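Local coordinates for protein D-xylonate dehydratase (Caulobacter crescentus, PDB 5OYN) that catalyses the dehydration of D-xylonate to 2-dehydro-3-deoxy-D-arabinonate in D-xylose degradation, using a [2Fe-2S] cluster and magnesium, and also dehydrates D-gluconate, at residues A147-S159 against T250-P264. Numbering follows the deposited sequence.
Sequences AATTVNIPAIVLS and TGQRIVDLAYDDVKP
Ile-156 projects from strand 155-159 onto helix 250-259, where it meets Thr-250, Arg-253, Ile-254 and Leu-257. The strand is the outermost, within this chain, of the four-stranded parallel sheet in the alpha/beta core of the N-terminal IlvD/Edd region, and the helix packs nearly antiparallel to it, at 166° with the axes 8.5 Å apart. With CG1 anti to the backbone N (chi1 -167°) and chi2 extended, Ile-156 carries CD1 to Thr-250 CG2, 3.7 Å away, and on to the aliphatic CG of Arg-253. Its other branch, CG2, rests 3.6 Å from CD1 of Ile-254, the two side chains running past each other in opposite directions.

Earlier in the same segment, Pro-154 sets its ring largely against backbone oxygens: CB lies 3.3 Å from both Leu-257 O and Val-262 O, and also meets Leu-257 CB; the former oxygen accepts the Val-262 N-H. Further along, the Asn-152 side chain crosses that of Lys-263 at about a right angle, OD1 against CB and ND2 against CD, and slides past the Pro-264 ring, whose CB touches Thr-149 CG2. No direct hydrogen bond crosses between the segments; OD1 of Asn-152 instead accepts from Leu-265 N and ND2 donates to Asp-590 OD1, fixing the amide's rotation. Replacing Asn-152 by alanine removes both amide bonds and is likely to leave Leu-265 N and Asp-590 OD1 without these partners and to open a gap beside Lys-263 and Pro-264.

Around this contact, strand 130-135 pairs with Pro-154 and Ile-156 through Val-131 and Leu-133, while Ile-84 of helix 73-87 packs on Ile-254. Near the start of 250-264, Thr-250 OG1 hydrogen-bonds Met-246 O, and one water donates to this hydroxyl at 3.0 Å and to Val-157 O at 2.6 Å.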
ATOM      1  N   ALA A 147       2.467 -21.425 -18.811  1.00 58.61           N
ATOM      2  CA  ALA A 147       2.911 -22.008 -17.550  1.00 53.39           C
ATOM      3  C   ALA A 147       1.767 -22.690 -16.819  1.00 54.11           C
ATOM      4  O   ALA A 147       1.943 -23.776 -16.253  1.00 52.94           O
ATOM      5  CB  ALA A 147       3.542 -20.928 -16.672  1.00 53.33           C
ATOM      6  N   ALA A 148       0.590 -22.067 -16.800  1.00 55.97           N
ATOM      7  CA  ALA A 148      -0.524 -22.683 -16.091  1.00 54.29           C
ATOM      8  C   ALA A 148      -0.921 -24.018 -16.717  1.00 59.00           C
ATOM      9  O   ALA A 148      -1.344 -24.925 -15.995  1.00 60.37           O
ATOM     10  CB  ALA A 148      -1.723 -21.734 -16.044  1.00 49.12           C
ATOM     11  N   THR A 149      -0.796 -24.171 -18.047  1.00 56.12           N
ATOM     12  CA  THR A 149      -1.260 -25.428 -18.624  1.00 60.74           C
ATOM     13  C   THR A 149      -0.251 -26.549 -18.404  1.00 61.98           C
ATOM     14  O   THR A 149      -0.648 -27.679 -18.097  1.00 64.97           O
ATOM     15  CB  THR A 149      -1.586 -25.289 -20.117  1.00 62.68           C
ATOM     16  OG1 THR A 149      -0.385 -25.346 -20.883  1.00 70.96           O
ATOM     17  CG2 THR A 149      -2.290 -24.003 -20.410  1.00 58.30           C
ATOM     18  N   THR A 150       1.049 -26.261 -18.546  1.00 54.61           N
ATOM     19  CA  THR A 150       2.070 -27.257 -18.230  1.00 52.54           C
ATOM     20  C   THR A 150       1.823 -27.869 -16.863  1.00 59.73           C
ATOM     21  O   THR A 150       1.888 -29.091 -16.689  1.00 64.37           O
ATOM     22  CB  THR A 150       3.466 -26.634 -18.276  1.00 54.09           C
ATOM     23  OG1 THR A 150       3.787 -26.246 -19.617  1.00 64.15           O
ATOM     24  CG2 THR A 150       4.502 -27.625 -17.792  1.00 54.40           C
ATOM     25  N   VAL A 151       1.523 -27.032 -15.875  1.00 65.24           N
ATOM     26  CA  VAL A 151       1.237 -27.557 -14.548  1.00 62.75           C
ATOM     27  C   VAL A 151      -0.192 -28.066 -14.481  1.00 67.05           C
ATOM     28  O   VAL A 151      -0.465 -29.108 -13.870  1.00 73.04           O
ATOM     29  CB  VAL A 151       1.531 -26.486 -13.490  1.00 59.84           C
ATOM     30  CG1 VAL A 151       1.013 -26.914 -12.118  1.00 59.91           C
ATOM     31  CG2 VAL A 151       3.026 -26.220 -13.453  1.00 60.42           C
ATOM     32  N   ASN A 152      -1.116 -27.360 -15.125  1.00 60.79           N
ATOM     33  CA  ASN A 152      -2.509 -27.787 -15.246  1.00 65.95           C
ATOM     34  C   ASN A 152      -3.183 -27.868 -13.878  1.00 63.52           C
ATOM     35  O   ASN A 152      -3.617 -28.929 -13.431  1.00 66.36           O
ATOM     36  CB  ASN A 152      -2.625 -29.122 -15.996  1.00 64.69           C
ATOM     37  CG  ASN A 152      -4.018 -29.357 -16.554  1.00 69.18           C
ATOM     38  OD1 ASN A 152      -4.670 -28.430 -17.037  1.00 69.30           O
ATOM     39  ND2 ASN A 152      -4.478 -30.601 -16.502  1.00 69.89           N
ATOM     40  N   ILE A 153      -3.251 -26.717 -13.215  1.00 63.91           N
ATOM     41  CA  ILE A 153      -4.169 -26.528 -12.090  1.00 61.24           C
ATOM     42  C   ILE A 153      -5.195 -25.500 -12.552  1.00 57.08           C
ATOM     43  O   ILE A 153      -4.898 -24.728 -13.476  1.00 56.92           O
ATOM     44  CB  ILE A 153      -3.436 -26.076 -10.818  1.00 57.65           C
ATOM     45  CG1 ILE A 153      -2.498 -24.906 -11.111  1.00 65.78           C
ATOM     46  CG2 ILE A 153      -2.652 -27.211 -10.206  1.00 55.73           C
ATOM     47  CD1 ILE A 153      -2.159 -24.083  -9.863  1.00 57.95           C
ATOM     48  N   PRO A 154      -6.397 -25.453 -11.976  1.00 53.87           N
ATOM     49  CA  PRO A 154      -7.408 -24.504 -12.471  1.00 54.82           C
ATOM     50  C   PRO A 154      -6.877 -23.074 -12.476  1.00 57.64           C
ATOM     51  O   PRO A 154      -6.299 -22.600 -11.495  1.00 53.72           O
ATOM     52  CB  PRO A 154      -8.575 -24.680 -11.496  1.00 59.39           C
ATOM     53  CG  PRO A 154      -8.346 -25.999 -10.831  1.00 56.85           C
ATOM     54  CD  PRO A 154      -6.879 -26.239 -10.828  1.00 52.52           C
ATOM     55  N   ALA A 155      -7.054 -22.400 -13.614  1.00 64.10           N
ATOM     56  CA  ALA A 155      -6.470 -21.095 -13.882  1.00 52.86           C
ATOM     57  C   ALA A 155      -7.529 -20.168 -14.454  1.00 55.87           C
ATOM     58  O   ALA A 155      -8.578 -20.609 -14.922  1.00 59.84           O
ATOM     59  CB  ALA A 155      -5.304 -21.199 -14.862  1.00 48.31           C
ATOM     60  N   ILE A 156      -7.244 -18.869 -14.417  1.00 57.67           N
ATOM     61  CA  ILE A 156      -8.131 -17.876 -15.018  1.00 51.32           C
ATOM     62  C   ILE A 156      -7.308 -16.618 -15.249  1.00 52.84           C
ATOM     63  O   ILE A 156      -6.452 -16.263 -14.430  1.00 54.28           O
ATOM     64  CB  ILE A 156      -9.375 -17.636 -14.126  1.00 49.07           C
ATOM     65  CG1 ILE A 156     -10.461 -16.866 -14.855  1.00 44.29           C
ATOM     66  CG2 ILE A 156      -9.005 -16.972 -12.787  1.00 51.18           C
ATOM     67  CD1 ILE A 156     -11.683 -16.622 -13.949  1.00 44.72           C
ATOM     68  N   VAL A 157      -7.526 -15.975 -16.403  1.00 48.12           N
ATOM     69  CA  VAL A 157      -6.765 -14.783 -16.756  1.00 46.74           C
ATOM     70  C   VAL A 157      -7.531 -13.555 -16.298  1.00 49.25           C
ATOM     71  O   VAL A 157      -8.758 -13.475 -16.454  1.00 45.96           O
ATOM     72  CB  VAL A 157      -6.485 -14.715 -18.265  1.00 48.97           C
ATOM     73  CG1 VAL A 157      -6.130 -13.284 -18.674  1.00 41.66           C
ATOM     74  CG2 VAL A 157      -5.367 -15.680 -18.657  1.00 45.50           C
ATOM     75  N   LEU A 158      -6.805 -12.603 -15.713  1.00 46.61           N
ATOM     76  CA  LEU A 158      -7.328 -11.274 -15.433  1.00 45.25           C
ATOM     77  C   LEU A 158      -6.497 -10.280 -16.219  1.00 45.53           C
ATOM     78  O   LEU A 158      -5.282 -10.192 -16.020  1.00 49.97           O
ATOM     79  CB  LEU A 158      -7.293 -10.949 -13.938  1.00 43.87           C
ATOM     80  CG  LEU A 158      -7.812  -9.542 -13.606  1.00 45.30           C
ATOM     81  CD1 LEU A 158      -9.259  -9.336 -14.079  1.00 43.42           C
ATOM     82  CD2 LEU A 158      -7.699  -9.299 -12.141  1.00 41.32           C
ATOM     83  N   SER A 159      -7.145  -9.545 -17.113  1.00 47.45           N
ATOM     84  CA  SER A 159      -6.458  -8.573 -17.952  1.00 52.66           C
ATOM     85  C   SER A 159      -6.342  -7.247 -17.215  1.00 51.23           C
ATOM     86  O   SER A 159      -7.244  -6.863 -16.469  1.00 47.69           O
ATOM     87  CB  SER A 159      -7.205  -8.356 -19.269  1.00 50.47           C
ATOM     88  OG  SER A 159      -7.461  -9.584 -19.927  1.00 53.07           O
ATOM     89  N   THR A 250     -13.528 -12.072 -10.968  1.00 49.78           N
ATOM     90  CA  THR A 250     -12.538 -13.086 -11.299  1.00 43.76           C
ATOM     91  C   THR A 250     -12.036 -13.786 -10.046  1.00 48.36           C
ATOM     92  O   THR A 250     -11.785 -14.996 -10.060  1.00 49.20           O
ATOM     93  CB  THR A 250     -11.387 -12.465 -12.076  1.00 42.84           C
ATOM     94  OG1 THR A 250     -11.891 -11.887 -13.293  1.00 43.28           O
ATOM     95  CG2 THR A 250     -10.362 -13.520 -12.414  1.00 43.70           C
ATOM     96  N   GLY A 251     -11.916 -13.056  -8.940  1.00 50.01           N
ATOM     97  CA  GLY A 251     -11.481 -13.690  -7.705  1.00 47.17           C
ATOM     98  C   GLY A 251     -12.517 -14.650  -7.156  1.00 47.52           C
ATOM     99  O   GLY A 251     -12.181 -15.733  -6.669  1.00 46.57           O
ATOM    100  N   GLN A 252     -13.791 -14.264  -7.226  1.00 54.11           N
ATOM    101  CA  GLN A 252     -14.880 -15.188  -6.919  1.00 54.40           C
ATOM    102  C   GLN A 252     -14.827 -16.429  -7.801  1.00 51.98           C
ATOM    103  O   GLN A 252     -14.927 -17.563  -7.313  1.00 57.21           O
ATOM    104  CB  GLN A 252     -16.215 -14.477  -7.101  1.00 47.99           C
ATOM    105  CG  GLN A 252     -16.796 -13.993  -5.823  1.00 53.92           C
ATOM    106  CD  GLN A 252     -18.005 -13.150  -6.062  1.00 59.46           C
ATOM    107  OE1 GLN A 252     -18.216 -12.655  -7.167  1.00 61.10           O
ATOM    108  NE2 GLN A 252     -18.825 -12.983  -5.030  1.00 67.13           N
ATOM    109  N   ARG A 253     -14.665 -16.235  -9.108  1.00 46.75           N
ATOM    110  CA  ARG A 253     -14.792 -17.358 -10.024  1.00 49.62           C
ATOM    111  C   ARG A 253     -13.668 -18.372  -9.852  1.00 53.64           C
ATOM    112  O   ARG A 253     -13.866 -19.558 -10.125  1.00 60.57           O
ATOM    113  CB  ARG A 253     -14.831 -16.852 -11.459  1.00 49.54           C
ATOM    114  CG  ARG A 253     -15.071 -17.930 -12.477  1.00 57.06           C
ATOM    115  CD  ARG A 253     -16.304 -18.738 -12.114  1.00 62.32           C
ATOM    116  NE  ARG A 253     -16.455 -19.897 -12.982  1.00 61.58           N
ATOM    117  CZ  ARG A 253     -17.397 -20.822 -12.843  1.00 61.53           C
ATOM    118  NH1 ARG A 253     -18.282 -20.727 -11.861  1.00 61.71           N
ATOM    119  NH2 ARG A 253     -17.450 -21.843 -13.691  1.00 63.21           N
ATOM    120  N   ILE A 254     -12.486 -17.942  -9.416  1.00 52.72           N
ATOM    121  CA  ILE A 254     -11.357 -18.867  -9.453  1.00 50.83           C
ATOM    122  C   ILE A 254     -11.488 -19.909  -8.360  1.00 53.30           C
ATOM    123  O   ILE A 254     -10.959 -21.014  -8.492  1.00 56.61           O
ATOM    124  CB  ILE A 254     -10.010 -18.118  -9.370  1.00 50.99           C
ATOM    125  CG1 ILE A 254      -8.825 -19.050  -9.678  1.00 55.39           C
ATOM    126  CG2 ILE A 254      -9.816 -17.482  -7.997  1.00 45.87           C
ATOM    127  CD1 ILE A 254      -9.020 -20.006 -10.828  1.00 54.36           C
ATOM    128  N   VAL A 255     -12.194 -19.604  -7.270  1.00 52.47           N
ATOM    129  CA  VAL A 255     -12.367 -20.644  -6.265  1.00 58.27           C
ATOM    130  C   VAL A 255     -13.376 -21.679  -6.763  1.00 65.35           C
ATOM    131  O   VAL A 255     -13.191 -22.890  -6.566  1.00 65.45           O
ATOM    132  CB  VAL A 255     -12.751 -20.049  -4.891  1.00 54.52           C
ATOM    133  CG1 VAL A 255     -11.810 -18.929  -4.503  1.00 53.83           C
ATOM    134  CG2 VAL A 255     -14.162 -19.567  -4.879  1.00 59.29           C
ATOM    135  N   ASP A 256     -14.431 -21.225  -7.456  1.00 61.89           N
ATOM    136  CA  ASP A 256     -15.343 -22.139  -8.141  1.00 61.18           C
ATOM    137  C   ASP A 256     -14.576 -23.098  -9.049  1.00 62.74           C
ATOM    138  O   ASP A 256     -14.742 -24.318  -8.967  1.00 68.23           O
ATOM    139  CB  ASP A 256     -16.357 -21.341  -8.960  1.00 63.61           C
ATOM    140  CG  ASP A 256     -17.467 -20.749  -8.120  1.00 70.38           C
ATOM    141  OD1 ASP A 256     -17.761 -21.295  -7.030  1.00 75.30           O
ATOM    142  OD2 ASP A 256     -18.058 -19.739  -8.575  1.00 68.09           O
ATOM    143  N   LEU A 257     -13.715 -22.557  -9.913  1.00 54.08           N
ATOM    144  CA  LEU A 257     -12.907 -23.399 -10.782  1.00 56.88           C
ATOM    145  C   LEU A 257     -12.021 -24.347  -9.989  1.00 60.23           C
ATOM    146  O   LEU A 257     -11.648 -25.411 -10.491  1.00 63.16           O
ATOM    147  CB  LEU A 257     -12.037 -22.542 -11.699  1.00 60.45           C
ATOM    148  CG  LEU A 257     -12.656 -21.631 -12.751  1.00 58.38           C
ATOM    149  CD1 LEU A 257     -11.518 -21.045 -13.564  1.00 56.37           C
ATOM    150  CD2 LEU A 257     -13.603 -22.407 -13.647  1.00 60.48           C
ATOM    151  N   ALA A 258     -11.645 -23.976  -8.769  1.00 64.39           N
ATOM    152  CA  ALA A 258     -10.833 -24.884  -7.967  1.00 61.96           C
ATOM    153  C   ALA A 258     -11.667 -26.040  -7.435  1.00 61.98           C
ATOM    154  O   ALA A 258     -11.190 -27.178  -7.387  1.00 67.45           O
ATOM    155  CB  ALA A 258     -10.169 -24.133  -6.814  1.00 59.48           C
ATOM    156  N   TYR A 259     -12.916 -25.773  -7.050  1.00 58.17           N
ATOM    157  CA  TYR A 259     -13.753 -26.831  -6.502  1.00 63.44           C
ATOM    158  C   TYR A 259     -14.244 -27.768  -7.599  1.00 71.79           C
ATOM    159  O   TYR A 259     -14.125 -28.993  -7.478  1.00 72.20           O
ATOM    160  CB  TYR A 259     -14.919 -26.225  -5.720  1.00 65.13           C
ATOM    161  CG  TYR A 259     -14.547 -25.922  -4.273  1.00 76.99           C
ATOM    162  CD1 TYR A 259     -14.146 -24.651  -3.887  1.00 73.57           C
ATOM    163  CD2 TYR A 259     -14.568 -26.914  -3.298  1.00 75.58           C
ATOM    164  CE1 TYR A 259     -13.803 -24.369  -2.576  1.00 73.03           C
ATOM    165  CE2 TYR A 259     -14.222 -26.635  -1.978  1.00 73.78           C
ATOM    166  CZ  TYR A 259     -13.841 -25.359  -1.626  1.00 73.80           C
ATOM    167  OH  TYR A 259     -13.492 -25.055  -0.325  1.00 70.31           O
ATOM    168  N   ASP A 260     -14.768 -27.209  -8.694  1.00 66.15           N
ATOM    169  CA  ASP A 260     -15.215 -28.019  -9.822  1.00 59.54           C
ATOM    170  C   ASP A 260     -14.066 -28.607 -10.618  1.00 60.71           C
ATOM    171  O   ASP A 260     -14.322 -29.382 -11.536  1.00 65.29           O
ATOM    172  CB  ASP A 260     -16.102 -27.195 -10.752  1.00 56.23           C
ATOM    173  CG  ASP A 260     -17.243 -26.539 -10.015  1.00 69.40           C
ATOM    174  OD1 ASP A 260     -17.513 -26.963  -8.864  1.00 82.81           O
ATOM    175  OD2 ASP A 260     -17.855 -25.596 -10.565  1.00 65.18           O
ATOM    176  N   ASP A 261     -12.825 -28.242 -10.313  1.00 62.69           N
ATOM    177  CA  ASP A 261     -11.651 -28.898 -10.884  1.00 63.15           C
ATOM    178  C   ASP A 261     -11.532 -28.657 -12.397  1.00 61.76           C
ATOM    179  O   ASP A 261     -11.106 -29.539 -13.144  1.00 67.70           O
ATOM    180  CB  ASP A 261     -11.671 -30.394 -10.561  1.00 67.36           C
ATOM    181  CG  ASP A 261     -10.286 -31.000 -10.495  1.00 72.84           C
ATOM    182  OD1 ASP A 261      -9.314 -30.255 -10.236  1.00 74.83           O
ATOM    183  OD2 ASP A 261     -10.173 -32.227 -10.711  1.00 71.82           O
ATOM    184  N   VAL A 262     -11.873 -27.450 -12.854  1.00 59.55           N
ATOM    185  CA  VAL A 262     -11.782 -27.089 -14.273  1.00 59.40           C
ATOM    186  C   VAL A 262     -10.363 -26.607 -14.572  1.00 62.16           C
ATOM    187  O   VAL A 262     -10.028 -25.443 -14.338  1.00 66.55           O
ATOM    188  CB  VAL A 262     -12.809 -26.023 -14.652  1.00 54.44           C
ATOM    189  CG1 VAL A 262     -12.689 -25.684 -16.126  1.00 58.25           C
ATOM    190  CG2 VAL A 262     -14.207 -26.465 -14.293  1.00 55.69           C
ATOM    191  N   LYS A 263      -9.536 -27.490 -15.137  1.00 61.59           N
ATOM    192  CA  LYS A 263      -8.145 -27.242 -15.499  1.00 63.74           C
ATOM    193  C   LYS A 263      -8.018 -26.623 -16.893  1.00 66.51           C
ATOM    194  O   LYS A 263      -8.958 -26.663 -17.698  1.00 64.64           O
ATOM    195  CB  LYS A 263      -7.355 -28.550 -15.449  1.00 68.29           C
ATOM    196  CG  LYS A 263      -7.204 -29.147 -14.056  1.00 64.57           C
ATOM    197  CD  LYS A 263      -6.537 -30.517 -14.135  1.00 75.81           C
ATOM    198  CE  LYS A 263      -6.481 -31.185 -12.784  1.00 71.13           C
ATOM    199  NZ  LYS A 263      -7.658 -30.750 -11.981  1.00 73.15           N
ATOM    200  N   PRO A 264      -6.862 -26.018 -17.199  1.00 64.37           N
ATOM    201  CA  PRO A 264      -6.633 -25.534 -18.574  1.00 65.02           C
ATOM    202  C   PRO A 264      -6.810 -26.605 -19.642  1.00 67.12           C
ATOM    203  O   PRO A 264      -7.452 -26.351 -20.672  1.00 66.67           O
ATOM    204  CB  PRO A 264      -5.184 -25.018 -18.526  1.00 59.61           C
ATOM    205  CG  PRO A 264      -4.924 -24.700 -17.116  1.00 62.41           C
ATOM    206  CD  PRO A 264      -5.816 -25.563 -16.269  1.00 61.16           C
TER
HETATM  207  O   HOH W   1     -11.269 -12.911 -16.086  1.00 45.08           O